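PilO protein (Pseudomonas aeruginosa, PDB 5UVR) takes part, as an inner-membrane component paired with PilN, in the assembly of functional type IV pili used for twitching motility and surface adhesion. Local coordinates at residues A[5-8]-A[9-12]. Residues are numbered along the deposited sequence; the frame is centred on the assembly and turned at random.
Sequences LEDI and TRTG
The guanidinium of Arg-10 receives Asp-7 OD1 at its edge, close to its plane, while one of its faces carries the CG2 methyl of Thr-11, 3.5 Å above the plane and displaced toward the rim. Arg-10 NH2 does the gripping, 2.6 Å from Asp-7 OD1 in a salt bridge that is also a hydrogen bond, bent to 143° at the hydrogen. The carboxylate and guanidinium planes are nearly perpendicular, and NH2 meets OD1 from above the carboxylate plane, not within it. The two side chains run side by side. That of Arg-10 leaves the helix with CG anti to the backbone N (chi1 168°), followed by a bend at chi3 that brings NH2 to OD1 of Asp-7.

Both threonines bond back to the preceding turn. With chi1 at 64°, Thr-9 places OG1 between its own N and carbonyl carbon, from where the Thr-9 OG1 hydroxyl donates to Glu-6 O at 3.0 Å. Glu-6 O also takes Arg-10 N, at 2.6 Å, almost in line with the carbonyl. Two residues on, Thr-11 gives Asp-7 O two bonds, from OG1 at 2.6 Å and from N at 3.1 Å, reaching it from opposite faces of the carbonyl plane. Gly-12, with positive phi, is the first residue past helix 4-10 to leave helical geometry.

The turn packs against the rest of the PilO core, a modified ferredoxin fold: Leu-5 touches Ile-22 and Leu-24 of strand 18-24, and Asp-7 OD2 forms a second salt bridge with Arg-61. With an arginine on each oxygen, the buried carboxylate of Asp-7 is probably kept ionised, and it ties the exposed end of the helix to the loop after helix 46-57.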
loop_
_atom_site.group_PDB
_atom_site.type_symbol
_atom_site.label_atom_id
_atom_site.label_comp_id
_atom_site.label_asym_id
_atom_site.label_seq_id
_atom_site.Cartn_x
_atom_site.Cartn_y
_atom_site.Cartn_z
ATOM N N LEU A 5 -3.329 4.379 5.867
ATOM C CA LEU A 5 -2.538 5.588 5.628
ATOM C C LEU A 5 -1.883 6.076 6.918
ATOM O O LEU A 5 -0.691 6.397 6.942
ATOM C CB LEU A 5 -3.429 6.671 5.013
ATOM C CG LEU A 5 -2.842 8.045 4.677
ATOM C CD1 LEU A 5 -1.786 7.929 3.602
ATOM C CD2 LEU A 5 -3.939 9.004 4.243
ATOM N N GLU A 6 -2.642 6.097 8.016
ATOM C CA GLU A 6 -2.106 6.535 9.304
ATOM C C GLU A 6 -1.084 5.551 9.852
ATOM O O GLU A 6 -0.093 5.964 10.461
ATOM C CB GLU A 6 -3.234 6.716 10.322
ATOM C CG GLU A 6 -4.038 7.985 10.153
ATOM C CD GLU A 6 -4.793 8.018 8.846
ATOM O OE1 GLU A 6 -5.269 6.944 8.409
ATOM O OE2 GLU A 6 -4.896 9.114 8.248
ATOM N N ASP A 7 -1.324 4.246 9.689
ATOM C CA ASP A 7 -0.373 3.256 10.197
ATOM C C ASP A 7 1.002 3.473 9.590
ATOM O O ASP A 7 2.016 3.422 10.297
ATOM C CB ASP A 7 -0.853 1.835 9.897
ATOM C CG ASP A 7 -1.889 1.341 10.881
ATOM O OD1 ASP A 7 -2.044 1.948 11.966
ATOM O OD2 ASP A 7 -2.549 0.328 10.572
ATOM N N ILE A 8 1.048 3.714 8.278
ATOM C CA ILE A 8 2.306 3.997 7.590
ATOM C C ILE A 8 2.978 5.229 8.191
ATOM O O ILE A 8 4.191 5.243 8.442
ATOM C CB ILE A 8 2.048 4.176 6.082
ATOM C CG1 ILE A 8 1.488 2.893 5.474
ATOM C CG2 ILE A 8 3.314 4.635 5.346
ATOM C CD1 ILE A 8 0.922 3.082 4.079
ATOM N N THR A 9 2.196 6.283 8.437
ATOM C CA THR A 9 2.789 7.539 8.883
ATOM C C THR A 9 3.069 7.538 10.384
ATOM O O THR A 9 4.076 8.100 10.825
ATOM C CB THR A 9 1.888 8.716 8.504
ATOM O OG1 THR A 9 0.640 8.615 9.195
ATOM C CG2 THR A 9 1.637 8.734 6.995
ATOM N N ARG A 10 2.198 6.918 11.185
ATOM C CA ARG A 10 2.437 6.872 12.626
ATOM C C ARG A 10 3.677 6.051 12.954
ATOM O O ARG A 10 4.507 6.469 13.771
ATOM C CB ARG A 10 1.220 6.301 13.358
ATOM C CG ARG A 10 1.493 5.961 14.822
ATOM C CD ARG A 10 0.255 5.411 15.519
ATOM N NE ARG A 10 -0.355 4.311 14.774
ATOM C CZ ARG A 10 -0.047 3.027 14.935
ATOM N NH1 ARG A 10 0.875 2.664 15.820
ATOM N NH2 ARG A 10 -0.661 2.104 14.204
ATOM N N THR A 11 3.823 4.886 12.330
ATOM C CA THR A 11 4.944 3.997 12.607
ATOM C C THR A 11 6.186 4.333 11.790
ATOM O O THR A 11 7.227 3.693 11.982
ATOM C CB THR A 11 4.533 2.539 12.367
ATOM O OG1 THR A 11 4.277 2.334 10.974
ATOM C CG2 THR A 11 3.270 2.208 13.152
ATOM N N GLY A 12 6.103 5.311 10.891
ATOM C CA GLY A 12 7.274 5.792 10.180
ATOM C C GLY A 12 7.698 4.961 8.992
ATOM O O GLY A 12 8.901 4.831 8.733
#